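Side-chain contacts in quinoline 2-oxidoreductase large subunit (Pseudomonas putida, PDB 1T3Q), which carries the molybdenum-pterin cytosine dinucleotide cofactor of a xanthine dehydrogenase family enzyme that probably hydroxylates quinoline at carbon 2: residues W281-R285 against Q286-L290; F398-R401 against R402-V406; A752-A755 against A756-A760; T770-T774 against P775-F779. All coordinates share one frame; numbering follows the deposited sequence.

Overall arrangement
The four contacts are local and follow one another along the chain. Contacts 1 and 2 lie on opposite sides of the chain's centre, with their own centres about 45 Å apart. Contact 1 lies near redox cofactors: the side chain of Arg285 is about 9 Å from a bound iron-sulfur cluster, and that of Gln286 about 12 Å from a bound FAD. Contacts 3 and 4 touch, their centres about 12 Å apart. There Val754 CG2 of helix 744-761 meets Val771 CG1 of strand 770-771 at 3.4 Å. Contact 2 comes to about 6 Å from contact 3 at the nearest atoms. None of the four contacts includes a residue that lines the molybdenum pocket.

Contact 1: residues W281-R285 against Q286-L290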
loop_
_atom_site.group_PDB
_atom_site.type_symbol
_atom_site.label_atom_id
_atom_site.label_comp_id
_atom_site.label_asym_id
_atom_site.label_seq_id
_atom_site.Cartn_x
_atom_site.Cartn_y
_atom_site.Cartn_z
ATOM N N TRP B 281 -14.943 0.186 -8.318
ATOM C CA TRP B 281 -15.991 0.927 -9.009
ATOM C C TRP B 281 -15.372 2.137 -9.702
ATOM O O TRP B 281 -14.954 3.085 -9.041
ATOM C CB TRP B 281 -17.057 1.431 -8.030
ATOM C CG TRP B 281 -17.935 2.527 -8.600
ATOM C CD1 TRP B 281 -18.758 2.439 -9.687
ATOM C CD2 TRP B 281 -18.067 3.871 -8.107
ATOM N NE1 TRP B 281 -19.393 3.640 -9.903
ATOM C CE2 TRP B 281 -18.989 4.537 -8.949
ATOM C CE3 TRP B 281 -17.500 4.573 -7.034
ATOM C CZ2 TRP B 281 -19.359 5.874 -8.752
ATOM C CZ3 TRP B 281 -17.866 5.905 -6.835
ATOM C CH2 TRP B 281 -18.789 6.541 -7.693
ATOM N N ILE B 282 -15.299 2.087 -11.028
ATOM C CA ILE B 282 -14.780 3.197 -11.820
ATOM C C ILE B 282 -15.879 3.456 -12.843
ATOM O O ILE B 282 -16.073 2.673 -13.774
ATOM C CB ILE B 282 -13.468 2.823 -12.554
ATOM C CG1 ILE B 282 -12.379 2.462 -11.540
ATOM C CG2 ILE B 282 -13.025 3.982 -13.440
ATOM C CD1 ILE B 282 -11.957 3.617 -10.633
ATOM N N GLU B 283 -16.609 4.551 -12.665
ATOM C CA GLU B 283 -17.719 4.863 -13.559
ATOM C C GLU B 283 -17.274 5.440 -14.892
ATOM O O GLU B 283 -16.187 6.019 -14.997
ATOM C CB GLU B 283 -18.679 5.839 -12.881
ATOM C CG GLU B 283 -18.306 7.302 -13.045
ATOM C CD GLU B 283 -19.215 8.230 -12.265
ATOM O OE1 GLU B 283 -20.387 7.863 -12.024
ATOM O OE2 GLU B 283 -18.760 9.339 -11.909
ATOM N N ASP B 284 -18.109 5.271 -15.913
ATOM C CA ASP B 284 -17.795 5.817 -17.229
ATOM C C ASP B 284 -18.423 7.202 -17.361
ATOM O O ASP B 284 -19.150 7.645 -16.471
ATOM C CB ASP B 284 -18.258 4.872 -18.347
ATOM C CG ASP B 284 -19.761 4.629 -18.350
ATOM O OD1 ASP B 284 -20.158 3.485 -18.654
ATOM O OD2 ASP B 284 -20.541 5.563 -18.075
ATOM N N ARG B 285 -18.147 7.891 -18.463
ATOM C CA ARG B 285 -18.665 9.238 -18.658
ATOM C C ARG B 285 -20.191 9.357 -18.610
ATOM O O ARG B 285 -20.722 10.333 -18.083
ATOM C CB ARG B 285 -18.137 9.816 -19.974
ATOM C CG ARG B 285 -18.539 11.268 -20.224
ATOM C CD ARG B 285 -18.112 12.194 -19.086
ATOM N NE ARG B 285 -16.679 12.118 -18.805
ATOM C CZ ARG B 285 -16.072 12.798 -17.834
ATOM N NH1 ARG B 285 -16.776 13.607 -17.046
ATOM N NH2 ARG B 285 -14.762 12.676 -17.653
ATOM N N GLN B 286 -20.896 8.370 -19.152
ATOM C CA GLN B 286 -22.356 8.406 -19.140
ATOM C C GLN B 286 -22.896 8.333 -17.718
ATOM O O GLN B 286 -23.845 9.038 -17.374
ATOM C CB GLN B 286 -22.922 7.260 -19.982
ATOM C CG GLN B 286 -22.794 7.512 -21.471
ATOM C CD GLN B 286 -21.357 7.762 -21.886
ATOM O OE1 GLN B 286 -20.521 6.867 -21.794
ATOM N NE2 GLN B 286 -21.058 8.985 -22.331
ATOM N N GLU B 287 -22.287 7.487 -16.893
ATOM C CA GLU B 287 -22.721 7.351 -15.508
ATOM C C GLU B 287 -22.463 8.643 -14.737
ATOM O O GLU B 287 -23.206 8.977 -13.807
ATOM C CB GLU B 287 -21.990 6.191 -14.837
ATOM C CG GLU B 287 -22.182 4.859 -15.545
ATOM C CD GLU B 287 -21.441 3.743 -14.859
ATOM O OE1 GLU B 287 -22.086 2.973 -14.117
ATOM O OE2 GLU B 287 -20.208 3.638 -15.051
ATOM N N ASN B 288 -21.417 9.378 -15.115
ATOM C CA ASN B 288 -21.134 10.634 -14.422
ATOM C C ASN B 288 -22.264 11.621 -14.702
ATOM O O ASN B 288 -22.657 12.391 -13.826
ATOM C CB ASN B 288 -19.800 11.232 -14.868
ATOM C CG ASN B 288 -19.312 12.315 -13.924
ATOM O OD1 ASN B 288 -18.766 12.028 -12.846
ATOM N ND2 ASN B 288 -19.520 13.561 -14.308
ATOM N N PHE B 289 -22.793 11.606 -15.920
ATOM C CA PHE B 289 -23.900 12.494 -16.255
ATOM C C PHE B 289 -25.205 11.978 -15.644
ATOM O O PHE B 289 -26.010 12.753 -15.145
ATOM C CB PHE B 289 -24.071 12.619 -17.772
ATOM C CG PHE B 289 -23.084 13.555 -18.419
ATOM C CD1 PHE B 289 -22.170 13.083 -19.354
ATOM C CD2 PHE B 289 -23.057 14.903 -18.075
ATOM C CE1 PHE B 289 -21.236 13.941 -19.936
ATOM C CE2 PHE B 289 -22.128 15.774 -18.649
ATOM C CZ PHE B 289 -21.215 15.291 -19.581
ATOM N N LEU B 290 -25.389 10.663 -15.667
ATOM C CA LEU B 290 -26.603 10.036 -15.142
ATOM C C LEU B 290 -26.767 9.953 -13.631
ATOM O O LEU B 290 -27.827 10.296 -13.099
ATOM C CB LEU B 290 -26.733 8.612 -15.691
ATOM C CG LEU B 290 -27.224 8.403 -17.121
ATOM C CD1 LEU B 290 -26.945 6.967 -17.545
ATOM C CD2 LEU B 290 -28.709 8.721 -17.204
#
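A capping box formed by Asp284 and Glu287 starts helix 285-291, just after strand 279-282. Asp284 is the N-cap. Asp284 OD2 accepts from Glu287 N at 2.9 Å, and the donor lies nearly along the C-O axis. In return Glu287 sends its carboxylate back. Glu287 OE2 takes Asp284 N at 2.8 Å on the anti lone pair, with an N-H...O angle of 161°. Asp284 CG sits between its backbone N and carbonyl carbon (chi1 61°), which turns OD2 to the first turn of the helix. The Glu287 chain is extended beyond CG, and this carries OE2 back past Glu283 CA. The two side chains cross at about a right angle, with Asp284 OD2 and Glu287 OE2 3.6 Å apart. These like charges are probably eased by Arg124, which salt-bridges Glu287 OE2, and by Arg49 on Glu287 OE1.

The box joins the strand end to the helix, and ordinary helical bonds follow. Asn288 N gives to Asp284 O at 3.2 Å, and Phe289 N to Arg285 O at 3.3 Å. Arg285 CD comes to 3.7 Å from Phe289 CE1, and the guanidinium plane is 59° from the ring. Arg285 NH2 binds Pro200 O and also Gly47 O of the small subunit. Glu283 runs beside the helix, with Glu283 CD 3.8 Å from Asn288 CA. Its OE1 is held in a salt bridge by Arg204. On the first turn of the helix, Gln286 NE2 donates to Thr706 O.

Contact 2: residues F398-R401 against R402-V406; sequences FEIR and RRNVV
Glu399 OE2 is gripped by Arg403. Arg403 NE donates to Glu399 OE2 at 2.7 Å with an N-H...O angle of 160°, and Arg403 NH1 adds a weak bond. The oxygen lies in the guanidinium plane and uses its anti lone pair toward NE. The other oxygen, Glu399 OE1, takes Arg402 NH1 at 3.1 Å. That donor comes from 33° out of the carboxylate plane. Glu399 CG is anti to the backbone N (chi1 180°) and the chain bends at chi2, which turns the carboxylate toward both arginines. This is a salt-bridge network on the last turn of helix 397-402. It continues through Arg402 NH2 to Glu434. An alanine at Glu399 is likely to leave Arg403 NE and Arg402 NH1 without this shared carboxylate, and the Arg403 end freer to turn. Where the helix ends, Arg401 O accepts from Val405 N at 2.9 Å and from Asn404 N at 3.0 Å, the latter from above the carbonyl plane. Asn404 ND2 reaches back to Ile400 O at 2.8 Å. The Asn404 amide is also tied to the start of strand 312-322 and the loop before it, with OD1 on Phe312 N and ND2 on Gly310 O.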
loop_
_atom_site.group_PDB
_atom_site.type_symbol
_atom_site.label_atom_id
_atom_site.label_comp_id
_atom_site.label_asym_id
_atom_site.label_seq_id
_atom_site.Cartn_x
_atom_site.Cartn_y
_atom_site.Cartn_z
ATOM N N PHE B 398 -19.563 50.960 -13.961
ATOM C CA PHE B 398 -18.636 51.125 -12.857
ATOM C C PHE B 398 -19.134 52.199 -11.896
ATOM O O PHE B 398 -19.038 52.046 -10.681
ATOM C CB PHE B 398 -17.243 51.500 -13.371
ATOM C CG PHE B 398 -16.696 50.531 -14.371
ATOM C CD1 PHE B 398 -16.821 50.773 -15.736
ATOM C CD2 PHE B 398 -16.091 49.353 -13.953
ATOM C CE1 PHE B 398 -16.352 49.848 -16.675
ATOM C CE2 PHE B 398 -15.619 48.422 -14.882
ATOM C CZ PHE B 398 -15.753 48.674 -16.245
ATOM N N GLU B 399 -19.677 53.277 -12.451
ATOM C CA GLU B 399 -20.171 54.390 -11.644
ATOM C C GLU B 399 -21.385 54.026 -10.790
ATOM O O GLU B 399 -21.454 54.404 -9.622
ATOM C CB GLU B 399 -20.504 55.584 -12.549
ATOM C CG GLU B 399 -21.047 56.827 -11.829
ATOM C CD GLU B 399 -20.137 57.331 -10.720
ATOM O OE1 GLU B 399 -18.899 57.263 -10.874
ATOM O OE2 GLU B 399 -20.660 57.813 -9.692
ATOM N N ILE B 400 -22.345 53.298 -11.354
ATOM C CA ILE B 400 -23.516 52.942 -10.561
ATOM C C ILE B 400 -23.114 52.056 -9.380
ATOM O O ILE B 400 -23.745 52.099 -8.318
ATOM C CB ILE B 400 -24.606 52.243 -11.405
ATOM C CG1 ILE B 400 -25.920 52.217 -10.614
ATOM C CG2 ILE B 400 -24.176 50.823 -11.772
ATOM C CD1 ILE B 400 -27.133 51.840 -11.442
ATOM N N ARG B 401 -22.059 51.264 -9.554
ATOM C CA ARG B 401 -21.588 50.405 -8.477
ATOM C C ARG B 401 -20.883 51.218 -7.388
ATOM O O ARG B 401 -21.041 50.932 -6.204
ATOM C CB ARG B 401 -20.675 49.303 -9.032
ATOM C CG ARG B 401 -21.457 48.220 -9.777
ATOM C CD ARG B 401 -20.546 47.188 -10.426
ATOM N NE ARG B 401 -21.288 46.051 -10.980
ATOM C CZ ARG B 401 -21.994 46.072 -12.107
ATOM N NH1 ARG B 401 -22.072 47.180 -12.834
ATOM N NH2 ARG B 401 -22.616 44.969 -12.517
ATOM N N ARG B 402 -20.120 52.237 -7.781
ATOM C CA ARG B 402 -19.441 53.084 -6.799
ATOM C C ARG B 402 -20.452 53.730 -5.857
ATOM O O ARG B 402 -20.165 53.961 -4.685
ATOM C CB ARG B 402 -18.665 54.214 -7.478
ATOM C CG ARG B 402 -17.507 53.776 -8.334
ATOM C CD ARG B 402 -16.665 54.979 -8.737
ATOM N NE ARG B 402 -15.591 54.572 -9.632
ATOM C CZ ARG B 402 -15.662 54.629 -10.956
ATOM N NH1 ARG B 402 -16.756 55.089 -11.547
ATOM N NH2 ARG B 402 -14.644 54.198 -11.688
ATOM N N ARG B 403 -21.633 54.031 -6.382
ATOM C CA ARG B 403 -22.676 54.682 -5.598
ATOM C C ARG B 403 -23.459 53.758 -4.672
ATOM O O ARG B 403 -24.281 54.225 -3.884
ATOM C CB ARG B 403 -23.649 55.400 -6.537
ATOM C CG ARG B 403 -22.970 56.412 -7.440
ATOM C CD ARG B 403 -23.954 57.093 -8.366
ATOM N NE ARG B 403 -23.284 58.058 -9.231
ATOM C CZ ARG B 403 -23.914 58.911 -10.029
ATOM N NH1 ARG B 403 -23.218 59.753 -10.778
ATOM N NH2 ARG B 403 -25.239 58.925 -10.077
ATOM N N ASN B 404 -23.206 52.456 -4.753
ATOM C CA ASN B 404 -23.931 51.508 -3.912
ATOM C C ASN B 404 -23.060 50.542 -3.124
ATOM O O ASN B 404 -23.538 49.856 -2.220
ATOM C CB ASN B 404 -24.909 50.720 -4.778
ATOM C CG ASN B 404 -26.031 51.583 -5.307
ATOM O OD1 ASN B 404 -26.942 51.955 -4.564
ATOM N ND2 ASN B 404 -25.965 51.924 -6.590
ATOM N N VAL B 405 -21.778 50.490 -3.460
ATOM C CA VAL B 405 -20.858 49.583 -2.790
ATOM C C VAL B 405 -20.527 50.011 -1.365
ATOM O O VAL B 405 -20.570 51.199 -1.035
ATOM C CB VAL B 405 -19.535 49.470 -3.592
ATOM C CG1 VAL B 405 -18.755 50.775 -3.504
ATOM C CG2 VAL B 405 -18.714 48.329 -3.079
ATOM N N VAL B 406 -20.221 49.041 -0.510
ATOM C CA VAL B 406 -19.830 49.365 0.852
ATOM C C VAL B 406 -18.513 50.105 0.664
ATOM O O VAL B 406 -17.574 49.573 0.067
ATOM C CB VAL B 406 -19.594 48.102 1.705
ATOM C CG1 VAL B 406 -18.995 48.487 3.051
ATOM C CG2 VAL B 406 -20.908 47.367 1.917
#

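Contact 3: residues A752-A755 against A756-A760; sequences AVVA and AVNDA
Val754 O is gripped twice by Asn758. The side-chain Asn758 ND2 donates to Val754 O at 2.9 Å with an N-H...O angle of 156°. The backbone Asn758 N donates to Val754 O at 3.1 Å. The two donors come from opposite faces of the carbonyl plane: ND2 stands 49° out of it, above the plane and not on a lone pair. Asn758 CG is anti to its carbonyl carbon (chi1 -82°), which lays the amide back along the helix over the preceding turn. OD1 of the same amide accepts from Ile768 N, so the group is held at both ends. A leucine in place of Asn758 would probably leave Ile768 N without this acceptor and Val754 O with the backbone donor of that residue but no amide.

The other bonds are the regular i to i+4 bonds of an alpha helix. Val757 N meets Val753 O at 2.9 Å, and Asp759 N meets Ala755 O at 2.9 Å. Four of these nine residues are alanines. Val754 and Asn758 lie side by side and point the same way, with Val754 CG1 3.5 Å from Asn758 ND2. Ala756 CB rests 3.3 Å from Ala752 O, and Val757 CG2 3.6 Å from Val753 O.

Asp759 points its carboxylate away from residues 752-755, and OD2 accepts from Leu458 N. Ala752, Ala756, Val757 and Ala760 pack on strand 636-649. Val754, Ala755 and Asn758 meet helix 375-393, and Val753 and Val754 touch helix 672-692.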
loop_
_atom_site.group_PDB
_atom_site.type_symbol
_atom_site.label_atom_id
_atom_site.label_comp_id
_atom_site.label_asym_id
_atom_site.label_seq_id
_atom_site.Cartn_x
_atom_site.Cartn_y
_atom_site.Cartn_z
ATOM N N ALA B 752 -20.285 38.196 -15.478
ATOM C CA ALA B 752 -19.623 39.085 -16.429
ATOM C C ALA B 752 -19.989 38.737 -17.870
ATOM O O ALA B 752 -20.221 39.630 -18.686
ATOM C CB ALA B 752 -18.102 39.019 -16.242
ATOM N N VAL B 753 -20.040 37.443 -18.185
ATOM C CA VAL B 753 -20.381 37.013 -19.538
ATOM C C VAL B 753 -21.844 37.298 -19.875
ATOM O O VAL B 753 -22.150 37.822 -20.950
ATOM C CB VAL B 753 -20.107 35.505 -19.754
ATOM C CG1 VAL B 753 -20.467 35.116 -21.190
ATOM C CG2 VAL B 753 -18.641 35.187 -19.477
ATOM N N VAL B 754 -22.750 36.948 -18.967
ATOM C CA VAL B 754 -24.165 37.203 -19.210
ATOM C C VAL B 754 -24.374 38.708 -19.367
ATOM O O VAL B 754 -25.095 39.156 -20.266
ATOM C CB VAL B 754 -25.045 36.687 -18.046
ATOM C CG1 VAL B 754 -26.493 37.121 -18.257
ATOM C CG2 VAL B 754 -24.970 35.168 -17.982
ATOM N N ALA B 755 -23.737 39.489 -18.496
ATOM C CA ALA B 755 -23.858 40.942 -18.579
ATOM C C ALA B 755 -23.316 41.422 -19.925
ATOM O O ALA B 755 -23.872 42.329 -20.532
ATOM C CB ALA B 755 -23.092 41.613 -17.433
ATOM N N ALA B 756 -22.238 40.799 -20.392
ATOM C CA ALA B 756 -21.635 41.182 -21.669
ATOM C C ALA B 756 -22.579 40.944 -22.843
ATOM O O ALA B 756 -22.732 41.801 -23.710
ATOM C CB ALA B 756 -20.329 40.422 -21.881
ATOM N N VAL B 757 -23.208 39.776 -22.883
ATOM C CA VAL B 757 -24.136 39.473 -23.962
ATOM C C VAL B 757 -25.275 40.489 -23.968
ATOM O O VAL B 757 -25.671 40.991 -25.017
ATOM C CB VAL B 757 -24.716 38.050 -23.812
ATOM C CG1 VAL B 757 -25.877 37.851 -24.779
ATOM C CG2 VAL B 757 -23.622 37.021 -24.083
ATOM N N ASN B 758 -25.795 40.795 -22.785
ATOM C CA ASN B 758 -26.881 41.757 -22.679
ATOM C C ASN B 758 -26.456 43.151 -23.125
ATOM O O ASN B 758 -27.228 43.867 -23.759
ATOM C CB ASN B 758 -27.414 41.773 -21.252
ATOM C CG ASN B 758 -28.395 40.644 -21.003
ATOM O OD1 ASN B 758 -29.560 40.732 -21.383
ATOM N ND2 ASN B 758 -27.920 39.566 -20.387
ATOM N N ASP B 759 -25.225 43.532 -22.806
ATOM C CA ASP B 759 -24.727 44.840 -23.218
ATOM C C ASP B 759 -24.635 44.866 -24.739
ATOM O O ASP B 759 -24.957 45.870 -25.375
ATOM C CB ASP B 759 -23.342 45.104 -22.629
ATOM C CG ASP B 759 -22.853 46.516 -22.909
ATOM O OD1 ASP B 759 -23.541 47.468 -22.488
ATOM O OD2 ASP B 759 -21.793 46.675 -23.552
ATOM N N ALA B 760 -24.201 43.750 -25.316
ATOM C CA ALA B 760 -24.050 43.637 -26.762
ATOM C C ALA B 760 -25.371 43.796 -27.504
ATOM O O ALA B 760 -25.422 44.398 -28.578
ATOM C CB ALA B 760 -23.418 42.283 -27.117
#

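Contact 4: residues T770-T774 against P775-F779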
loop_
_atom_site.group_PDB
_atom_site.type_symbol
_atom_site.label_atom_id
_atom_site.label_comp_id
_atom_site.label_asym_id
_atom_site.label_seq_id
_atom_site.Cartn_x
_atom_site.Cartn_y
_atom_site.Cartn_z
ATOM N N THR B 770 -31.479 33.717 -19.526
ATOM C CA THR B 770 -31.328 32.280 -19.332
ATOM C C THR B 770 -29.956 31.807 -19.807
ATOM O O THR B 770 -29.492 32.223 -20.867
ATOM C CB THR B 770 -32.390 31.493 -20.130
ATOM O OG1 THR B 770 -33.700 31.906 -19.724
ATOM C CG2 THR B 770 -32.241 30.002 -19.888
ATOM N N VAL B 771 -29.296 30.969 -19.011
ATOM C CA VAL B 771 -28.015 30.403 -19.423
ATOM C C VAL B 771 -28.237 28.899 -19.584
ATOM O O VAL B 771 -29.076 28.309 -18.897
ATOM C CB VAL B 771 -26.874 30.645 -18.394
ATOM C CG1 VAL B 771 -26.561 32.135 -18.306
ATOM C CG2 VAL B 771 -27.253 30.081 -17.033
ATOM N N PRO B 772 -27.493 28.259 -20.498
ATOM C CA PRO B 772 -26.476 28.874 -21.359
ATOM C C PRO B 772 -27.083 29.729 -22.470
ATOM O O PRO B 772 -28.192 29.467 -22.932
ATOM C CB PRO B 772 -25.731 27.666 -21.909
ATOM C CG PRO B 772 -26.848 26.673 -22.093
ATOM C CD PRO B 772 -27.635 26.821 -20.797
ATOM N N ILE B 773 -26.351 30.754 -22.889
ATOM C CA ILE B 773 -26.800 31.631 -23.961
ATOM C C ILE B 773 -26.293 31.013 -25.256
ATOM O O ILE B 773 -25.153 31.234 -25.669
ATOM C CB ILE B 773 -26.219 33.039 -23.790
ATOM C CG1 ILE B 773 -26.662 33.604 -22.436
ATOM C CG2 ILE B 773 -26.670 33.929 -24.938
ATOM C CD1 ILE B 773 -26.053 34.951 -22.086
ATOM N N THR B 774 -27.159 30.221 -25.874
ATOM C CA THR B 774 -26.854 29.498 -27.099
ATOM C C THR B 774 -27.257 30.282 -28.343
ATOM O O THR B 774 -27.956 31.284 -28.252
ATOM C CB THR B 774 -27.626 28.177 -27.107
ATOM O OG1 THR B 774 -29.030 28.465 -27.128
ATOM C CG2 THR B 774 -27.320 27.368 -25.851
ATOM N N PRO B 775 -26.800 29.845 -29.526
ATOM C CA PRO B 775 -27.193 30.584 -30.729
ATOM C C PRO B 775 -28.714 30.554 -30.893
ATOM O O PRO B 775 -29.317 31.507 -31.390
ATOM C CB PRO B 775 -26.449 29.856 -31.857
ATOM C CG PRO B 775 -26.098 28.518 -31.271
ATOM C CD PRO B 775 -25.778 28.834 -29.838
ATOM N N GLU B 776 -29.336 29.460 -30.461
ATOM C CA GLU B 776 -30.791 29.341 -30.544
ATOM C C GLU B 776 -31.442 30.445 -29.705
ATOM O O GLU B 776 -32.336 31.150 -30.173
ATOM C CB GLU B 776 -31.248 27.978 -30.026
ATOM C CG GLU B 776 -32.760 27.861 -29.814
ATOM C CD GLU B 776 -33.547 27.840 -31.116
ATOM O OE1 GLU B 776 -34.782 28.028 -31.069
ATOM O OE2 GLU B 776 -32.938 27.619 -32.184
ATOM N N ARG B 777 -30.985 30.595 -28.464
ATOM C CA ARG B 777 -31.550 31.606 -27.575
ATOM C C ARG B 777 -31.300 33.030 -28.060
ATOM O O ARG B 777 -32.148 33.902 -27.890
ATOM C CB ARG B 777 -31.022 31.417 -26.149
ATOM C CG ARG B 777 -31.614 30.187 -25.470
ATOM C CD ARG B 777 -31.311 30.116 -23.978
ATOM N NE ARG B 777 -32.120 29.080 -23.339
ATOM C CZ ARG B 777 -31.659 27.908 -22.916
ATOM N NH1 ARG B 777 -30.375 27.605 -23.047
ATOM N NH2 ARG B 777 -32.495 27.025 -22.384
ATOM N N ILE B 778 -30.142 33.261 -28.669
ATOM C CA ILE B 778 -29.816 34.581 -29.194
ATOM C C ILE B 778 -30.688 34.841 -30.423
ATOM O O ILE B 778 -31.212 35.935 -30.602
ATOM C CB ILE B 778 -28.331 34.672 -29.605
ATOM C CG1 ILE B 778 -27.439 34.521 -28.370
ATOM C CG2 ILE B 778 -28.067 35.994 -30.318
ATOM C CD1 ILE B 778 -25.960 34.593 -28.669
ATOM N N PHE B 779 -30.832 33.819 -31.263
ATOM C CA PHE B 779 -31.645 33.906 -32.473
ATOM C C PHE B 779 -33.083 34.261 -32.100
ATOM O O PHE B 779 -33.697 35.150 -32.693
ATOM C CB PHE B 779 -31.603 32.556 -33.209
ATOM C CG PHE B 779 -32.653 32.399 -34.280
ATOM C CD1 PHE B 779 -32.604 33.155 -35.447
ATOM C CD2 PHE B 779 -33.684 31.478 -34.124
ATOM C CE1 PHE B 779 -33.572 32.995 -36.447
ATOM C CE2 PHE B 779 -34.654 31.310 -35.117
ATOM C CZ PHE B 779 -34.598 32.069 -36.279
#
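Thr770 sets its methyl over one face of the Arg777 guanidinium. Thr770 CG2 is 3.6 Å from Arg777 NE and is offset toward the rim of the group. The two side chains cross at about a right angle. Val771 turns to the other side, onto Val754 of helix 744-761. Strand 770-771 runs parallel to strand 185-193.

Pro772 follows a cis peptide bond. Pro772 O accepts from Arg777 NH1 at 2.9 Å. The donor lies in the carbonyl plane, though the oxygen is tilted 25° from the guanidinium plane. Pro772 CD also touches Arg777 NH1, at 3.6 Å. The Arg777 chain is extended from CG to NE, which lets it reach back from the helix to this carbonyl. Glu694 is a weak, long ion partner of the same NH1.

Ile773 puts CG2 against Ile778 CG1 at 3.6 Å, an apolar contact in which the side chains cross at about a right angle. Its other branch packs on Val757.

Thr774 is the N-cap of helix 775-783. Thr774 OG1 accepts from Arg777 N at 3.2 Å, with an N-H...O angle of 165°. A chi1 of 64° places OG1 between the backbone N and carbonyl carbon, facing the first turn. Thr774 O takes Ile778 N at 3.0 Å. Pro775, the first helical residue, has CD in tight contact with Thr774 CB at 3.4 Å. Arg185 of the medium subunit packs on both Thr774 and Pro775, and Ser260 of that subunit bonds Glu776 OE2.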